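Local coordinates for protein exosome complex exonuclease RRP46 homolog (Oryza sativa Japonica Group, PDB 3HKM) that probably serves as a component of the RNA-degrading exosome and, in vitro, binds double-stranded DNA and single-stranded RNA and shows DNase and phosphorolytic RNase activities, at residues Y80-L88 and L116-C124; K135-C143 and A218-R227. All coordinates share one frame; numbering follows the deposited sequence.

Interaction 1: Y80-L88 and L116-C124; sequences YEMTLKRTL and LPCAINACC
Leu116 lies on one face of the Tyr80 ring: its CB sits almost straight above the ring centre in a CH-pi contact, 3.9 Å from the centroid, while its CG comes closest to ring atom CD1. The two residues join helices 77-91 and 115-130 of the RNase PH domain through residues 80-88 and 116-124, whose axes run at 38° to one another. Tyrosine suits this end, packing its ring on a leucine while its hydroxyl reaches water. With an alanine at Tyr80, Leu116 CB would probably lose the ring face it rests on, and the water on Leu116 N its second partner. Leu116 CG is anti to the backbone N (chi1 -160°), which sends the branch across to the other helix, where CD1 meets Thr83 CG2 at 3.9 Å. One turn on, Leu84 CD1 packs on Ile120 CG1, and both its methyls touch Cys123 SG. The two methyls of Leu88 then close on Cys123 CB. Thr87 can sit in this apolar seam because its OG1 is tied to its own helix, bonding Thr83 O at 2.8 Å from 48° out of the carbonyl plane. At the Tyr80 end a water takes the Leu116 N-H at 3.0 Å and lies 3.2 Å from Tyr80 OH.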
loop_
_atom_site.group_PDB
_atom_site.type_symbol
_atom_site.label_atom_id
_atom_site.label_comp_id
_atom_site.label_asym_id
_atom_site.label_seq_id
_atom_site.Cartn_x
_atom_site.Cartn_y
_atom_site.Cartn_z
ATOM N N TYR A 80 1.160 5.547 9.303
ATOM C CA TYR A 80 1.255 4.770 8.076
ATOM C C TYR A 80 1.622 3.336 8.415
ATOM O O TYR A 80 1.070 2.392 7.847
ATOM C CB TYR A 80 2.298 5.367 7.125
ATOM C CG TYR A 80 1.848 6.629 6.424
ATOM C CD1 TYR A 80 0.529 7.067 6.515
ATOM C CD2 TYR A 80 2.734 7.367 5.642
ATOM C CE1 TYR A 80 0.107 8.216 5.869
ATOM C CE2 TYR A 80 2.320 8.513 4.986
ATOM C CZ TYR A 80 1.006 8.932 5.104
ATOM O OH TYR A 80 0.589 10.075 4.457
ATOM N N GLU A 81 2.563 3.185 9.344
ATOM C CA GLU A 81 3.003 1.877 9.817
ATOM C C GLU A 81 1.808 1.110 10.355
ATOM O O GLU A 81 1.666 -0.096 10.108
ATOM C CB GLU A 81 4.059 2.037 10.916
ATOM C CG GLU A 81 4.512 0.736 11.565
ATOM C CD GLU A 81 5.580 0.947 12.638
ATOM O OE1 GLU A 81 6.624 0.260 12.593
ATOM O OE2 GLU A 81 5.385 1.810 13.517
ATOM N N MET A 82 0.950 1.835 11.080
ATOM C CA MET A 82 -0.255 1.290 11.699
ATOM C C MET A 82 -1.288 0.879 10.653
ATOM O O MET A 82 -1.794 -0.240 10.674
ATOM C CB MET A 82 -0.853 2.318 12.669
ATOM C CG MET A 82 -1.917 1.780 13.621
ATOM S SD MET A 82 -3.557 1.541 12.878
ATOM C CE MET A 82 -3.932 3.205 12.312
ATOM N N THR A 83 -1.595 1.786 9.733
ATOM C CA THR A 83 -2.568 1.491 8.692
ATOM C C THR A 83 -2.130 0.277 7.883
ATOM O O THR A 83 -2.922 -0.635 7.641
ATOM C CB THR A 83 -2.791 2.698 7.757
ATOM O OG1 THR A 83 -3.052 3.868 8.541
ATOM C CG2 THR A 83 -3.971 2.441 6.832
ATOM N N LEU A 84 -0.859 0.273 7.485
ATOM C CA LEU A 84 -0.249 -0.831 6.741
ATOM C C LEU A 84 -0.414 -2.180 7.456
ATOM O O LEU A 84 -0.775 -3.176 6.832
ATOM C CB LEU A 84 1.230 -0.524 6.480
ATOM C CG LEU A 84 2.059 -1.435 5.569
ATOM C CD1 LEU A 84 1.399 -1.636 4.209
ATOM C CD2 LEU A 84 3.451 -0.846 5.409
ATOM N N LYS A 85 -0.174 -2.203 8.768
ATOM C CA LYS A 85 -0.332 -3.423 9.568
ATOM C C LYS A 85 -1.800 -3.882 9.597
ATOM O O LYS A 85 -2.085 -5.068 9.476
ATOM C CB LYS A 85 0.214 -3.210 10.994
ATOM C CG LYS A 85 0.731 -4.478 11.730
ATOM C CD LYS A 85 1.103 -4.159 13.192
ATOM C CE LYS A 85 1.964 -5.244 13.875
ATOM N NZ LYS A 85 3.441 -4.966 13.897
ATOM N N ARG A 86 -2.723 -2.938 9.749
ATOM C CA ARG A 86 -4.157 -3.226 9.687
ATOM C C ARG A 86 -4.529 -3.847 8.358
ATOM O O ARG A 86 -5.276 -4.820 8.303
ATOM C CB ARG A 86 -4.972 -1.939 9.835
ATOM C CG ARG A 86 -5.393 -1.555 11.247
ATOM C CD ARG A 86 -5.646 -0.036 11.337
ATOM N NE ARG A 86 -6.789 0.446 10.548
ATOM C CZ ARG A 86 -6.760 0.745 9.245
ATOM N NH1 ARG A 86 -5.645 0.608 8.538
ATOM N NH2 ARG A 86 -7.856 1.183 8.638
ATOM N N THR A 87 -4.023 -3.244 7.288
ATOM C CA THR A 87 -4.350 -3.636 5.921
ATOM C C THR A 87 -3.798 -5.015 5.573
ATOM O O THR A 87 -4.484 -5.833 4.958
ATOM C CB THR A 87 -3.770 -2.629 4.905
ATOM O OG1 THR A 87 -4.176 -1.298 5.246
ATOM C CG2 THR A 87 -4.247 -2.960 3.504
ATOM N N LEU A 88 -2.553 -5.267 5.967
ATOM C CA LEU A 88 -1.902 -6.523 5.650
ATOM C C LEU A 88 -2.504 -7.676 6.436
ATOM O O LEU A 88 -2.826 -8.710 5.865
ATOM C CB LEU A 88 -0.402 -6.440 5.905
ATOM C CG LEU A 88 0.413 -5.585 4.944
ATOM C CD1 LEU A 88 1.862 -5.911 5.140
ATOM C CD2 LEU A 88 0.005 -5.839 3.502
ATOM N N LEU A 116 1.649 6.061 1.261
ATOM C CA LEU A 116 1.006 4.947 1.945
ATOM C C LEU A 116 0.355 3.991 0.928
ATOM O O LEU A 116 0.492 2.765 1.044
ATOM C CB LEU A 116 0.006 5.458 2.984
ATOM C CG LEU A 116 -0.443 4.529 4.117
ATOM C CD1 LEU A 116 -1.930 4.238 4.051
ATOM C CD2 LEU A 116 0.386 3.245 4.180
ATOM N N PRO A 117 -0.355 4.540 -0.073
ATOM C CA PRO A 117 -0.860 3.652 -1.128
ATOM C C PRO A 117 0.273 2.926 -1.859
ATOM O O PRO A 117 0.123 1.755 -2.206
ATOM C CB PRO A 117 -1.578 4.617 -2.075
ATOM C CG PRO A 117 -2.020 5.723 -1.207
ATOM C CD PRO A 117 -0.905 5.901 -0.198
ATOM N N CYS A 118 1.392 3.604 -2.087
ATOM C CA CYS A 118 2.533 2.967 -2.734
ATOM C C CYS A 118 3.094 1.842 -1.857
ATOM O O CYS A 118 3.321 0.720 -2.337
ATOM C CB CYS A 118 3.626 3.989 -3.047
ATOM S SG CYS A 118 5.104 3.304 -3.853
ATOM N N ALA A 119 3.312 2.145 -0.575
ATOM C CA ALA A 119 3.839 1.161 0.371
ATOM C C ALA A 119 2.918 -0.046 0.495
ATOM O O ALA A 119 3.378 -1.175 0.623
ATOM C CB ALA A 119 4.068 1.802 1.735
ATOM N N ILE A 120 1.613 0.202 0.451
ATOM C CA ILE A 120 0.611 -0.857 0.455
ATOM C C ILE A 120 0.753 -1.814 -0.741
ATOM O O ILE A 120 0.868 -3.024 -0.572
ATOM C CB ILE A 120 -0.816 -0.249 0.518
ATOM C CG1 ILE A 120 -1.023 0.424 1.887
ATOM C CG2 ILE A 120 -1.880 -1.317 0.269
ATOM C CD1 ILE A 120 -2.423 0.950 2.123
ATOM N N ASN A 121 0.734 -1.261 -1.948
ATOM C CA ASN A 121 0.910 -2.043 -3.170
ATOM C C ASN A 121 2.225 -2.817 -3.186
ATOM O O ASN A 121 2.273 -3.985 -3.576
ATOM C CB ASN A 121 0.866 -1.118 -4.382
ATOM C CG ASN A 121 -0.461 -0.413 -4.526
ATOM O OD1 ASN A 121 -0.513 0.761 -4.883
ATOM N ND2 ASN A 121 -1.541 -1.121 -4.245
ATOM N N ALA A 122 3.294 -2.136 -2.789
ATOM C CA ALA A 122 4.616 -2.739 -2.670
ATOM C C ALA A 122 4.576 -3.989 -1.800
ATOM O O ALA A 122 5.184 -5.009 -2.120
ATOM C CB ALA A 122 5.575 -1.729 -2.080
ATOM N N CYS A 123 3.859 -3.888 -0.685
ATOM C CA CYS A 123 3.821 -4.940 0.318
ATOM C C CYS A 123 2.955 -6.084 -0.134
ATOM O O CYS A 123 3.224 -7.237 0.202
ATOM C CB CYS A 123 3.322 -4.395 1.654
ATOM S SG CYS A 123 4.607 -3.562 2.597
ATOM N N CYS A 124 1.909 -5.774 -0.891
ATOM C CA CYS A 124 1.063 -6.824 -1.454
ATOM C C CYS A 124 1.852 -7.657 -2.452
ATOM O O CYS A 124 1.673 -8.872 -2.538
ATOM C CB CYS A 124 -0.175 -6.243 -2.134
ATOM S SG CYS A 124 -1.173 -7.500 -2.978
HETATM O O HOH W 1 0.765 8.900 1.442
#

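Interaction 2: K135-C143 and A218-R227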
loop_
_atom_site.group_PDB
_atom_site.type_symbol
_atom_site.label_atom_id
_atom_site.label_comp_id
_atom_site.label_asym_id
_atom_site.label_seq_id
_atom_site.Cartn_x
_atom_site.Cartn_y
_atom_site.Cartn_z
ATOM N N LYS A 135 -5.987 -13.648 1.260
ATOM C CA LYS A 135 -7.413 -13.784 0.937
ATOM C C LYS A 135 -7.698 -13.210 -0.457
ATOM O O LYS A 135 -8.562 -13.687 -1.188
ATOM C CB LYS A 135 -8.279 -13.026 1.953
ATOM C CG LYS A 135 -8.244 -13.518 3.394
ATOM C CD LYS A 135 -9.289 -12.751 4.199
ATOM C CE LYS A 135 -9.060 -12.819 5.705
ATOM N NZ LYS A 135 -9.613 -14.061 6.331
ATOM N N HIS A 136 -6.964 -12.159 -0.800
ATOM C CA HIS A 136 -7.147 -11.429 -2.046
ATOM C C HIS A 136 -6.023 -10.408 -2.147
ATOM O O HIS A 136 -5.338 -10.129 -1.162
ATOM C CB HIS A 136 -8.491 -10.699 -2.046
ATOM C CG HIS A 136 -8.805 -10.034 -0.743
ATOM N ND1 HIS A 136 -8.134 -8.914 -0.300
ATOM C CD2 HIS A 136 -9.693 -10.349 0.230
ATOM C CE1 HIS A 136 -8.604 -8.560 0.883
ATOM N NE2 HIS A 136 -9.552 -9.414 1.227
ATOM N N LEU A 137 -5.836 -9.860 -3.343
ATOM C CA LEU A 137 -4.893 -8.764 -3.553
ATOM C C LEU A 137 -5.376 -7.480 -2.876
ATOM O O LEU A 137 -6.578 -7.234 -2.777
ATOM C CB LEU A 137 -4.736 -8.487 -5.049
ATOM C CG LEU A 137 -3.617 -9.147 -5.847
ATOM C CD1 LEU A 137 -3.518 -10.637 -5.574
ATOM C CD2 LEU A 137 -3.816 -8.864 -7.324
ATOM N N ALA A 138 -4.433 -6.663 -2.419
ATOM C CA ALA A 138 -4.737 -5.305 -1.983
ATOM C C ALA A 138 -4.162 -4.309 -2.994
ATOM O O ALA A 138 -2.960 -4.301 -3.256
ATOM C CB ALA A 138 -4.190 -5.042 -0.594
ATOM N N VAL A 139 -5.029 -3.483 -3.567
ATOM C CA VAL A 139 -4.603 -2.455 -4.508
ATOM C C VAL A 139 -5.024 -1.084 -3.971
ATOM O O VAL A 139 -6.210 -0.783 -3.870
ATOM C CB VAL A 139 -5.165 -2.724 -5.940
ATOM C CG1 VAL A 139 -5.119 -1.473 -6.793
ATOM C CG2 VAL A 139 -4.390 -3.841 -6.609
ATOM N N ALA A 140 -4.043 -0.264 -3.603
ATOM C CA ALA A 140 -4.320 1.019 -2.962
ATOM C C ALA A 140 -4.097 2.188 -3.914
ATOM O O ALA A 140 -3.216 2.137 -4.763
ATOM C CB ALA A 140 -3.461 1.186 -1.718
ATOM N N ILE A 141 -4.898 3.239 -3.766
ATOM C CA ILE A 141 -4.773 4.426 -4.609
ATOM C C ILE A 141 -5.022 5.705 -3.812
ATOM O O ILE A 141 -6.038 5.824 -3.126
ATOM C CB ILE A 141 -5.757 4.390 -5.801
ATOM C CG1 ILE A 141 -5.509 3.160 -6.681
ATOM C CG2 ILE A 141 -5.643 5.664 -6.618
ATOM C CD1 ILE A 141 -6.492 3.016 -7.823
ATOM N N GLY A 142 -4.093 6.650 -3.908
ATOM C CA GLY A 142 -4.262 7.957 -3.298
ATOM C C GLY A 142 -5.114 8.853 -4.180
ATOM O O GLY A 142 -4.736 9.175 -5.296
ATOM N N CYS A 143 -6.284 9.235 -3.684
ATOM C CA CYS A 143 -7.208 10.066 -4.448
ATOM C C CYS A 143 -7.217 11.468 -3.883
ATOM O O CYS A 143 -7.310 11.644 -2.677
ATOM C CB CYS A 143 -8.625 9.508 -4.362
ATOM S SG CYS A 143 -8.772 7.746 -4.621
ATOM N N ALA A 218 -10.086 2.310 -11.818
ATOM C CA ALA A 218 -8.671 2.485 -12.143
ATOM C C ALA A 218 -7.822 1.347 -11.591
ATOM O O ALA A 218 -6.806 0.981 -12.177
ATOM C CB ALA A 218 -8.169 3.814 -11.595
ATOM N N SER A 219 -8.246 0.800 -10.455
ATOM C CA SER A 219 -7.443 -0.167 -9.706
ATOM C C SER A 219 -7.075 -1.428 -10.497
ATOM O O SER A 219 -5.997 -1.994 -10.303
ATOM C CB SER A 219 -8.111 -0.523 -8.365
ATOM O OG SER A 219 -9.416 -1.056 -8.528
ATOM N N SER A 220 -7.966 -1.853 -11.394
ATOM C CA SER A 220 -7.722 -3.025 -12.238
ATOM C C SER A 220 -6.401 -2.923 -12.987
ATOM O O SER A 220 -5.817 -3.934 -13.353
ATOM C CB SER A 220 -8.863 -3.214 -13.248
ATOM O OG SER A 220 -8.777 -2.253 -14.289
ATOM N N ARG A 221 -5.933 -1.701 -13.226
ATOM C CA ARG A 221 -4.629 -1.504 -13.858
ATOM C C ARG A 221 -3.505 -2.013 -12.948
ATOM O O ARG A 221 -2.553 -2.639 -13.416
ATOM C CB ARG A 221 -4.401 -0.028 -14.218
ATOM C CG ARG A 221 -5.053 0.395 -15.529
ATOM C CD ARG A 221 -4.624 1.795 -15.963
ATOM N NE ARG A 221 -5.377 2.271 -17.125
ATOM C CZ ARG A 221 -4.964 2.173 -18.390
ATOM N NH1 ARG A 221 -3.796 1.614 -18.671
ATOM N NH2 ARG A 221 -5.722 2.631 -19.380
ATOM N N ILE A 222 -3.631 -1.750 -11.650
ATOM C CA ILE A 222 -2.627 -2.180 -10.682
ATOM C C ILE A 222 -2.646 -3.696 -10.447
ATOM O O ILE A 222 -1.592 -4.330 -10.359
ATOM C CB ILE A 222 -2.791 -1.468 -9.327
ATOM C CG1 ILE A 222 -2.625 0.045 -9.473
ATOM C CG2 ILE A 222 -1.778 -1.998 -8.326
ATOM C CD1 ILE A 222 -3.008 0.799 -8.220
ATOM N N SER A 223 -3.839 -4.275 -10.338
ATOM C CA SER A 223 -3.953 -5.721 -10.127
ATOM C C SER A 223 -3.622 -6.546 -11.387
ATOM O O SER A 223 -3.113 -7.660 -11.278
ATOM C CB SER A 223 -5.319 -6.100 -9.533
ATOM O OG SER A 223 -6.382 -5.783 -10.415
ATOM N N ASP A 224 -3.896 -5.999 -12.572
ATOM C CA ASP A 224 -3.506 -6.643 -13.830
ATOM C C ASP A 224 -1.978 -6.727 -13.909
ATOM O O ASP A 224 -1.426 -7.645 -14.506
ATOM C CB ASP A 224 -4.028 -5.867 -15.051
ATOM C CG ASP A 224 -5.549 -5.964 -15.235
ATOM O OD1 ASP A 224 -6.219 -6.754 -14.531
ATOM O OD2 ASP A 224 -6.075 -5.232 -16.108
ATOM N N PHE A 225 -1.308 -5.743 -13.314
ATOM C CA PHE A 225 0.150 -5.706 -13.204
ATOM C C PHE A 225 0.635 -6.804 -12.245
ATOM O O PHE A 225 1.525 -7.603 -12.580
ATOM C CB PHE A 225 0.575 -4.314 -12.708
ATOM C CG PHE A 225 2.071 -4.108 -12.608
ATOM C CD1 PHE A 225 2.872 -4.122 -13.738
ATOM C CD2 PHE A 225 2.662 -3.847 -11.382
ATOM C CE1 PHE A 225 4.239 -3.912 -13.647
ATOM C CE2 PHE A 225 4.030 -3.636 -11.282
ATOM C CZ PHE A 225 4.821 -3.674 -12.418
ATOM N N MET A 226 0.042 -6.835 -11.052
ATOM C CA MET A 226 0.295 -7.892 -10.079
ATOM C C MET A 226 -0.007 -9.287 -10.634
ATOM O O MET A 226 0.754 -10.227 -10.407
ATOM C CB MET A 226 -0.529 -7.667 -8.809
ATOM C CG MET A 226 -0.124 -6.443 -7.994
ATOM S SD MET A 226 -1.158 -6.172 -6.534
ATOM C CE MET A 226 -0.437 -4.677 -5.875
ATOM N N ARG A 227 -1.111 -9.425 -11.358
ATOM C CA ARG A 227 -1.543 -10.745 -11.817
ATOM C C ARG A 227 -0.783 -11.287 -13.038
ATOM O O ARG A 227 -0.700 -12.500 -13.248
ATOM C CB ARG A 227 -3.051 -10.750 -12.074
ATOM C CG ARG A 227 -3.895 -10.737 -10.800
ATOM C CD ARG A 227 -4.337 -12.135 -10.388
ATOM N NE ARG A 227 -4.993 -12.144 -9.083
ATOM C CZ ARG A 227 -6.102 -11.470 -8.820
ATOM N NH1 ARG A 227 -6.663 -10.743 -9.773
ATOM N NH2 ARG A 227 -6.651 -11.514 -7.611
#
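The long C-terminal helix 205-229 packs on one face of the antiparallel sheet that holds strand 138-145, and here Val139 meets Ile222 at the middle of that layer. Val139 CG1 lies 3.4 Å from both CB and CD1 of Ile222, tighter than usual for carbon pairs. Val139 has CG1 anti to the backbone N (chi1 161°), which sets both methyls against the helix, CG1 on Ile222 CB and CD1 and CG2 beside Ile222 CG2; CG1 also reaches Ser219 CB at 3.5 Å. A branched residue fits such a place, as it fills the space beside the strand without needing a long chain. Two residues along, Ile141 sends CD1 to Ser219 CA at 3.8 Å and CG1 to Ile222 CD1.

This is the alpha/beta layering of the RNase PH fold: Leu137, Val139 and Ile141 point toward the helix, whereas Ala138 and Ala140 point the other way, Ala138 packing on Ile195 and Ala140 on helix 115-130, whose close approach suits a small side chain. Ser219 and Ser223 turn their CB toward the strand; Ser219 OG is held by Leu216 O one turn back, and Ser223 OG bonds Asn173 weakly.

At the other end Leu137 sits among Ser223, Met226 and Arg227. Its CD2 touches Met226 CB at 3.8 Å and stands 3.7 Å above the centre of the Arg227 guanidinium plane. A bend at chi2 (-96°) brings that flat group back over the leucine, so the guanidinium face, which makes no hydrogen bonds along its normal, can lie against the methyl while NH2 bonds Asn173 O weakly. Met226, extended beyond CG, carries CE to 3.7 Å from Ala138 O, a buried carbonyl oxygen that has no polar partner in the model.

From the N terminus, helix 77-91 comes first; the chain then runs out through strand 100-110 and returns as helix 115-130, so interaction 1 closes a loop of 27 residues. Helix 115-130 leads directly into strand 138-145, which opens interaction 2; that contact closes a longer loop of 74 residues, through the remaining strands of its sheet, when helix 205-229 arrives. The loops follow in series, neither nested nor crossed, with centres about 13 Å apart. Helix 115-130 joins them: its residues 116-124 meet helix 77-91, while Cys124 and Pro117 also pack against strand 138-145. The result ties the five-stranded sheet, both central helices, the four-stranded sheet and the C-terminal helix into one layered body.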